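Local coordinates for protein 26S proteasome regulatory subunit rpn10 (Schizosaccharomyces pombe, PDB 2X5N) that protects ubiquitin chains against disassembly by deubiquitinating enzymes, thereby promoting protein degradation, at residues Ala27-Asn41 against Leu177-Gly189. Numbering follows the deposited sequence.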
ATOM      1  N   ALA A  27      -5.431   5.381  11.350  1.00  5.15           N
ATOM      2  CA  ALA A  27      -4.765   6.399  10.550  1.00  5.70           C
ATOM      3  C   ALA A  27      -4.574   5.987   9.108  1.00  4.45           C
ATOM      4  O   ALA A  27      -4.786   6.717   8.150  1.00  5.39           O
ATOM      5  CB  ALA A  27      -3.534   6.945  11.197  1.00  5.66           C
ATOM      6  N   GLN A  28      -4.117   4.751   9.001  1.00  7.18           N
ATOM      7  CA  GLN A  28      -3.904   4.111   7.728  1.00  7.86           C
ATOM      8  C   GLN A  28      -5.244   3.977   7.010  1.00  6.74           C
ATOM      9  O   GLN A  28      -5.357   4.243   5.809  1.00  6.85           O
ATOM     10  CB  GLN A  28      -3.227   2.736   7.972  1.00  5.58           C
ATOM     11  CG  GLN A  28      -3.456   1.720   6.914  1.00  8.20           C
ATOM     12  CD  GLN A  28      -2.900   0.405   7.350  1.00  6.17           C
ATOM     13  OE1 GLN A  28      -1.859  -0.020   6.885  1.00  6.13           O
ATOM     14  NE2 GLN A  28      -3.585  -0.240   8.297  1.00  6.10           N
ATOM     15  N   LYS A  29      -6.255   3.498   7.727  0.80  7.22           N
ATOM     16  CA  LYS A  29      -7.581   3.255   7.113  0.80  8.72           C
ATOM     17  C   LYS A  29      -8.161   4.498   6.406  0.80  7.05           C
ATOM     18  O   LYS A  29      -8.695   4.398   5.302  0.80  9.90           O
ATOM     19  CB  LYS A  29      -8.560   2.715   8.160  0.80 21.25           C
ATOM     20  CG  LYS A  29      -9.831   2.130   7.593  0.80 51.22           C
ATOM     21  CD  LYS A  29     -10.739   1.660   8.711  0.80 79.87           C
ATOM     22  CE  LYS A  29     -12.022   1.055   8.184  0.80106.12           C
ATOM     23  NZ  LYS A  29     -13.011   0.884   9.279  0.80129.67           N
ATOM     24  N   ASP A  30      -8.011   5.671   7.024  1.00  9.17           N
ATOM     25  CA  ASP A  30      -8.443   6.921   6.391  1.00  7.99           C
ATOM     26  C   ASP A  30      -7.582   7.258   5.142  1.00  9.87           C
ATOM     27  O   ASP A  30      -8.072   7.778   4.146  1.00 10.43           O
ATOM     28  CB  ASP A  30      -8.368   8.100   7.375  1.00 11.60           C
ATOM     29  CG  ASP A  30      -9.479   8.088   8.428  0.53 12.13           C
ATOM     30  OD1 ASP A  30     -10.262   7.125   8.484  0.45 11.86           O
ATOM     31  OD2 ASP A  30      -9.568   9.065   9.210  0.39 12.18           O
ATOM     32  N   THR A  31      -6.299   6.951   5.198  1.00  6.82           N
ATOM     33  CA  THR A  31      -5.384   7.176   4.076  1.00  6.76           C
ATOM     34  C   THR A  31      -5.724   6.279   2.866  1.00  6.14           C
ATOM     35  O   THR A  31      -5.599   6.689   1.708  1.00  6.88           O
ATOM     36  CB  THR A  31      -3.950   6.951   4.530  1.00  6.38           C
ATOM     37  OG1 THR A  31      -3.729   7.741   5.698  1.00  6.11           O
ATOM     38  CG2 THR A  31      -2.988   7.359   3.463  1.00  6.54           C
ATOM     39  N   VAL A  32      -6.176   5.061   3.128  1.00  5.93           N
ATOM     40  CA  VAL A  32      -6.591   4.150   2.063  1.00  6.24           C
ATOM     41  C   VAL A  32      -7.685   4.796   1.198  1.00  4.88           C
ATOM     42  O   VAL A  32      -7.657   4.710  -0.034  1.00  5.43           O
ATOM     43  CB  VAL A  32      -7.092   2.807   2.658  1.00  5.51           C
ATOM     44  CG1 VAL A  32      -7.755   1.927   1.582  1.00  6.98           C
ATOM     45  CG2 VAL A  32      -5.927   2.048   3.299  1.00  6.65           C
ATOM     46  N   HIS A  33      -8.639   5.456   1.833  1.00  5.65           N
ATOM     47  CA  HIS A  33      -9.750   6.043   1.102  1.00  7.15           C
ATOM     48  C   HIS A  33      -9.221   7.124   0.161  1.00  7.69           C
ATOM     49  O   HIS A  33      -9.668   7.262  -0.981  1.00  7.60           O
ATOM     50  CB  HIS A  33     -10.810   6.592   2.072  1.00  9.22           C
ATOM     51  CG  HIS A  33     -12.156   6.785   1.452  1.00 11.94           C
ATOM     52  ND1 HIS A  33     -13.308   7.029   2.185  1.00 16.61           N
ATOM     53  CD2 HIS A  33     -12.582   6.741   0.178  1.00 11.47           C
ATOM     54  CE1 HIS A  33     -14.353   7.138   1.360  1.00 19.06           C
ATOM     55  NE2 HIS A  33     -13.930   6.969   0.113  1.00 15.96           N
ATOM     56  N   MET A  34      -8.248   7.894   0.641  1.00  6.33           N
ATOM     57  CA  MET A  34      -7.648   8.944  -0.178  1.00  6.94           C
ATOM     58  C   MET A  34      -6.926   8.387  -1.400  1.00  6.53           C
ATOM     59  O   MET A  34      -7.092   8.903  -2.498  1.00  7.27           O
ATOM     60  CB  MET A  34      -6.735   9.820   0.715  1.00 10.54           C
ATOM     61  CG  MET A  34      -5.990  10.933   0.012  1.00 12.77           C
ATOM     62  SD  MET A  34      -4.513  10.444  -0.906  0.84 11.54           S
ATOM     63  CE  MET A  34      -3.474   9.837   0.414  1.00 17.04           C
ATOM     64  N   ILE A  35      -6.132   7.340  -1.204  1.00  5.84           N
ATOM     65  CA  ILE A  35      -5.406   6.688  -2.298  1.00  5.86           C
ATOM     66  C   ILE A  35      -6.406   6.121  -3.322  1.00  4.40           C
ATOM     67  O   ILE A  35      -6.260   6.294  -4.529  1.00  5.02           O
ATOM     68  CB  ILE A  35      -4.520   5.549  -1.757  1.00  7.05           C
ATOM     69  CG1 ILE A  35      -3.415   6.075  -0.848  1.00 13.42           C
ATOM     70  CG2 ILE A  35      -3.878   4.774  -2.914  1.00  6.27           C
ATOM     71  CD1 ILE A  35      -2.451   7.015  -1.528  1.00 33.69           C
ATOM     72  N   PHE A  36      -7.402   5.404  -2.819  1.00  4.91           N
ATOM     73  CA  PHE A  36      -8.508   4.895  -3.624  1.00  5.54           C
ATOM     74  C   PHE A  36      -9.122   5.914  -4.541  1.00  4.32           C
ATOM     75  O   PHE A  36      -9.258   5.734  -5.747  1.00  5.83           O
ATOM     76  CB  PHE A  36      -9.511   4.126  -2.773  1.00  4.97           C
ATOM     77  CG  PHE A  36     -10.586   3.427  -3.532  1.00  4.60           C
ATOM     78  CD1 PHE A  36     -10.502   2.058  -3.759  1.00  5.62           C
ATOM     79  CD2 PHE A  36     -11.707   4.105  -3.988  1.00  6.13           C
ATOM     80  CE1 PHE A  36     -11.523   1.378  -4.399  1.00  6.03           C
ATOM     81  CE2 PHE A  36     -12.722   3.419  -4.653  1.00  7.38           C
ATOM     82  CZ  PHE A  36     -12.623   2.068  -4.848  1.00  6.05           C
ATOM     83  N   ASN A  37      -9.484   7.034  -3.931  1.00  5.57           N
ATOM     84  CA  ASN A  37     -10.105   8.117  -4.679  1.00  7.12           C
ATOM     85  C   ASN A  37      -9.148   8.737  -5.669  1.00  6.70           C
ATOM     86  O   ASN A  37      -9.552   9.077  -6.765  1.00  8.14           O
ATOM     87  CB  ASN A  37     -10.677   9.181  -3.726  1.00  9.18           C
ATOM     88  CG  ASN A  37     -11.961   8.726  -3.059  1.00 12.59           C
ATOM     89  OD1 ASN A  37     -12.516   7.659  -3.382  1.00 15.38           O
ATOM     90  ND2 ASN A  37     -12.429   9.515  -2.105  1.00 17.35           N
ATOM     91  N   GLN A  38      -7.870   8.845  -5.330  1.00  6.32           N
ATOM     92  CA  GLN A  38      -6.887   9.325  -6.305  1.00  6.67           C
ATOM     93  C   GLN A  38      -6.937   8.443  -7.561  1.00  6.50           C
ATOM     94  O   GLN A  38      -7.010   8.944  -8.692  1.00  7.30           O
ATOM     95  CB  GLN A  38      -5.481   9.341  -5.686  1.00  6.12           C
ATOM     96  CG  GLN A  38      -4.361   9.932  -6.562  1.00  6.39           C
ATOM     97  CD  GLN A  38      -3.746   8.931  -7.532  1.00  6.31           C
ATOM     98  OE1 GLN A  38      -3.169   7.927  -7.126  1.00  6.09           O
ATOM     99  NE2 GLN A  38      -3.864   9.208  -8.834  1.00  6.69           N
ATOM    100  N   LYS A  39      -6.887   7.121  -7.382  1.00  5.05           N
ATOM    101  CA  LYS A  39      -6.901   6.201  -8.509  1.00  5.26           C
ATOM    102  C   LYS A  39      -8.218   6.291  -9.297  1.00  5.50           C
ATOM    103  O   LYS A  39      -8.217   6.371 -10.516  1.00  5.81           O
ATOM    104  CB  LYS A  39      -6.678   4.771  -8.024  1.00  5.05           C
ATOM    105  CG  LYS A  39      -5.351   4.570  -7.319  1.00  5.60           C
ATOM    106  CD  LYS A  39      -4.182   5.019  -8.189  1.00  5.65           C
ATOM    107  CE  LYS A  39      -2.871   4.853  -7.453  1.00  6.62           C
ATOM    108  NZ  LYS A  39      -1.797   5.639  -8.119  1.00  6.12           N
ATOM    109  N   ILE A  40      -9.349   6.289  -8.600  1.00  6.07           N
ATOM    110  CA  ILE A  40     -10.635   6.263  -9.264  1.00  8.26           C
ATOM    111  C   ILE A  40     -10.851   7.553 -10.038  1.00  8.58           C
ATOM    112  O   ILE A  40     -11.463   7.564 -11.104  1.00  9.38           O
ATOM    113  CB  ILE A  40     -11.769   6.008  -8.219  1.00 10.64           C
ATOM    114  CG1 ILE A  40     -12.134   4.531  -8.191  1.00 11.45           C
ATOM    115  CG2 ILE A  40     -13.016   6.855  -8.499  1.00 18.28           C
ATOM    116  CD1 ILE A  40     -11.012   3.651  -7.947  1.00 10.41           C
ATOM    117  N   ASN A  41     -10.305   8.644  -9.523  1.00  7.57           N
ATOM    118  CA  ASN A  41     -10.455   9.930 -10.188  1.00 10.61           C
ATOM    119  C   ASN A  41      -9.441  10.165 -11.318  1.00  9.93           C
ATOM    120  O   ASN A  41      -9.602  11.118 -12.085  1.00 12.31           O
ATOM    121  CB  ASN A  41     -10.382  11.063  -9.146  1.00 13.25           C
ATOM    122  CG  ASN A  41     -11.592  11.076  -8.200  1.00 16.83           C
ATOM    123  OD1 ASN A  41     -12.672  10.589  -8.547  1.00 21.14           O
ATOM    124  ND2 ASN A  41     -11.419  11.642  -7.014  1.00 19.46           N
ATOM    125  N   LEU A 177      -2.379  11.364   9.397  1.00  5.24           N
ATOM    126  CA  LEU A 177      -1.609  10.684   8.375  1.00  6.27           C
ATOM    127  C   LEU A 177      -2.191  10.889   6.990  1.00  5.99           C
ATOM    128  O   LEU A 177      -1.461  11.108   6.030  1.00  6.65           O
ATOM    129  CB  LEU A 177      -1.537   9.196   8.711  1.00  6.24           C
ATOM    130  CG  LEU A 177      -0.734   8.304   7.740  1.00  5.51           C
ATOM    131  CD1 LEU A 177       0.728   8.736   7.663  1.00  6.51           C
ATOM    132  CD2 LEU A 177      -0.849   6.861   8.134  1.00  6.01           C
ATOM    133  N   SER A 178      -3.509  10.818   6.880  0.77  4.72           N
ATOM    134  CA  SER A 178      -4.139  10.946   5.574  0.77  7.02           C
ATOM    135  C   SER A 178      -3.832  12.300   4.951  0.77  6.61           C
ATOM    136  O   SER A 178      -3.554  12.392   3.766  0.77  8.22           O
ATOM    137  CB  SER A 178      -5.646  10.713   5.671  0.77  7.81           C
ATOM    138  OG  SER A 178      -6.251  11.628   6.569  0.77 10.49           O
ATOM    139  N   ASP A 179      -3.867  13.357   5.754  1.00  6.76           N
ATOM    140  CA  ASP A 179      -3.552  14.693   5.261  1.00  7.90           C
ATOM    141  C   ASP A 179      -2.099  14.761   4.822  1.00  6.38           C
ATOM    142  O   ASP A 179      -1.789  15.308   3.774  1.00  8.42           O
ATOM    143  CB  ASP A 179      -3.828  15.750   6.332  1.00  9.32           C
ATOM    144  CG  ASP A 179      -5.313  15.892   6.642  0.70 14.23           C
ATOM    145  OD1 ASP A 179      -6.129  15.702   5.723  0.72 15.63           O
ATOM    146  OD2 ASP A 179      -5.663  16.178   7.797  0.80 18.07           O
ATOM    147  N   LEU A 180      -1.204  14.236   5.642  1.00  6.37           N
ATOM    148  CA  LEU A 180       0.222  14.259   5.317  1.00  7.42           C
ATOM    149  C   LEU A 180       0.539  13.473   4.046  1.00  5.56           C
ATOM    150  O   LEU A 180       1.286  13.940   3.198  1.00  7.27           O
ATOM    151  CB  LEU A 180       1.023  13.744   6.507  1.00  8.76           C
ATOM    152  CG  LEU A 180       0.957  14.688   7.711  1.00  9.37           C
ATOM    153  CD1 LEU A 180       1.442  13.981   8.966  1.00 11.71           C
ATOM    154  CD2 LEU A 180       1.793  15.946   7.447  1.00 14.76           C
ATOM    155  N   VAL A 181      -0.041  12.291   3.892  1.00  6.68           N
ATOM    156  CA  VAL A 181       0.161  11.527   2.667  1.00  6.31           C
ATOM    157  C   VAL A 181      -0.510  12.224   1.468  1.00  6.49           C
ATOM    158  O   VAL A 181      -0.014  12.178   0.339  1.00  7.03           O
ATOM    159  CB  VAL A 181      -0.308  10.069   2.813  1.00  5.30           C
ATOM    160  CG1 VAL A 181      -0.073   9.316   1.526  1.00  7.59           C
ATOM    161  CG2 VAL A 181       0.429   9.378   3.970  1.00  6.44           C
ATOM    162  N   ASN A 182      -1.644  12.858   1.696  1.00  6.81           N
ATOM    163  CA  ASN A 182      -2.288  13.598   0.622  1.00  7.63           C
ATOM    164  C   ASN A 182      -1.379  14.731   0.128  1.00  8.16           C
ATOM    165  O   ASN A 182      -1.459  15.107  -1.039  1.00 10.72           O
ATOM    166  CB  ASN A 182      -3.649  14.142   1.063  1.00  8.90           C
ATOM    167  CG  ASN A 182      -4.486  14.645  -0.099  1.00 11.54           C
ATOM    168  OD1 ASN A 182      -4.554  14.023  -1.136  1.00 12.20           O
ATOM    169  ND2 ASN A 182      -5.144  15.777   0.089  1.00 17.42           N
ATOM    170  N   GLN A 183      -0.496  15.226   1.000  1.00  8.44           N
ATOM    171  CA  GLN A 183       0.435  16.313   0.699  1.00 11.23           C
ATOM    172  C   GLN A 183       1.756  15.807   0.117  1.00  9.35           C
ATOM    173  O   GLN A 183       2.688  16.590  -0.143  1.00 10.45           O
ATOM    174  CB  GLN A 183       0.739  17.093   1.997  1.00 15.86           C
ATOM    175  CG  GLN A 183      -0.466  17.874   2.568  1.00 19.35           C
ATOM    176  CD  GLN A 183      -0.335  18.222   4.061  1.00 27.53           C
ATOM    177  OE1 GLN A 183       0.768  18.359   4.599  1.00 27.26           O
ATOM    178  NE2 GLN A 183      -1.475  18.374   4.729  1.00 38.11           N
ATOM    179  N   SER A 184       1.850  14.496  -0.057  1.00  7.18           N
ATOM    180  CA  SER A 184       3.051  13.849  -0.592  1.00  6.07           C
ATOM    181  C   SER A 184       2.928  13.647  -2.089  1.00  6.66           C
ATOM    182  O   SER A 184       1.871  13.889  -2.663  1.00  7.49           O
ATOM    183  CB  SER A 184       3.272  12.489   0.078  1.00  6.87           C
ATOM    184  OG  SER A 184       2.454  11.459  -0.480  1.00  5.65           O
ATOM    185  N   PRO A 185       3.991  13.126  -2.725  1.00  5.77           N
ATOM    186  CA  PRO A 185       3.896  12.807  -4.148  1.00  7.09           C
ATOM    187  C   PRO A 185       2.790  11.895  -4.626  1.00  7.35           C
ATOM    188  O   PRO A 185       2.413  11.892  -5.789  1.00  8.64           O
ATOM    189  CB  PRO A 185       5.324  12.397  -4.565  1.00  8.32           C
ATOM    190  CG  PRO A 185       6.202  12.966  -3.516  1.00  9.08           C
ATOM    191  CD  PRO A 185       5.364  12.938  -2.229  1.00  6.25           C
ATOM    192  N   ILE A 186       2.331  11.053  -3.705  1.00  6.66           N
ATOM    193  CA  ILE A 186       1.283  10.104  -4.047  1.00  6.33           C
ATOM    194  C   ILE A 186      -0.109  10.576  -3.668  1.00  7.20           C
ATOM    195  O   ILE A 186      -1.068   9.847  -3.815  1.00  8.34           O
ATOM    196  CB  ILE A 186       1.569   8.688  -3.480  1.00  6.74           C
ATOM    197  CG1 ILE A 186       1.413   8.627  -1.960  1.00  6.81           C
ATOM    198  CG2 ILE A 186       2.969   8.242  -3.889  1.00  9.41           C
ATOM    199  CD1 ILE A 186       1.601   7.228  -1.367  1.00  8.61           C
ATOM    200  N   GLY A 187      -0.224  11.817  -3.206  1.00  6.62           N
ATOM    201  CA  GLY A 187      -1.510  12.353  -2.842  1.00  6.56           C
ATOM    202  C   GLY A 187      -2.367  12.748  -4.036  1.00  6.41           C
ATOM    203  O   GLY A 187      -2.002  12.592  -5.189  1.00  7.07           O
ATOM    204  N   GLN A 188      -3.538  13.290  -3.744  0.50  9.24           N
ATOM    205  CA  GLN A 188      -4.510  13.568  -4.789  0.50  9.76           C
ATOM    206  C   GLN A 188      -4.141  14.748  -5.670  0.50 10.71           C
ATOM    207  O   GLN A 188      -4.441  14.738  -6.860  0.50 11.86           O
ATOM    208  CB  GLN A 188      -5.879  13.799  -4.175  0.50 10.31           C
ATOM    209  CG  GLN A 188      -6.443  12.557  -3.522  0.50 16.18           C
ATOM    210  CD  GLN A 188      -7.764  12.817  -2.837  0.50 18.63           C
ATOM    211  OE1 GLN A 188      -7.808  13.237  -1.678  0.50 20.62           O
ATOM    212  NE2 GLN A 188      -8.854  12.573  -3.553  0.50 19.11           N
ATOM    213  N   GLY A 189      -3.498  15.755  -5.095  1.00 10.18           N
ATOM    214  CA  GLY A 189      -3.244  16.994  -5.813  1.00 11.52           C
ATOM    215  C   GLY A 189      -4.540  17.787  -5.897  1.00 12.38           C
ATOM    216  O   GLY A 189      -5.422  17.664  -5.018  1.00 14.97           O
TER
HETATM  217  O   HOH W   1      -5.196   9.505   8.787  1.00  8.95           O
HETATM  218  O   HOH W   2      -7.953  11.193   8.910  1.00 28.67           O
HETATM  219  O   HOH W   3      -1.820   7.375  -4.793  1.00  8.83           O
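M34 CE meets V181 CG1 at 3.6 Å in the centre of this contact. The methionine's CG lies anti to the backbone N (chi1 178°), and bends at the next two torsions bring the thioether down onto helix 177-182. SD lies 3.6 Å from N182 OD1, and Q188 runs past the methionine in the opposite direction. One turn earlier, T31 sets CG2 against V181 CB at 3.9 Å, the two side chains crossing at about a right angle, while its OG1 sits 3.2 Å from S178 CA. That hydroxyl donates to A27 O across 2.9 Å, tilted 26° from the carbonyl plane, so its rotation is fixed within its own helix. A valine here removes the hydroxyl, and would probably leave A27 O without this donor and press a methyl against S178 CA. No direct hydrogen bond joins the segments; waters do so instead. One donates to A27 O and accepts from S178 N, and another donates to both Q38 OE1 and I186 O. In the next shell, N182 OD1 accepts from Q188 N at 2.9 Å, holding the chain that follows the helix back against it, and S184 OG accepts from I186 N in an ST turn. Beneath, T31 packs on F112 and I35 on I7, whereas L177 rests on I170. The axes of the two helical segments come within 8.4 Å, with a signed crossing angle of -38°, consistent with neighbouring helices covering one face of the central sheet in the Rossmann-like alpha/beta fold of VWA domains.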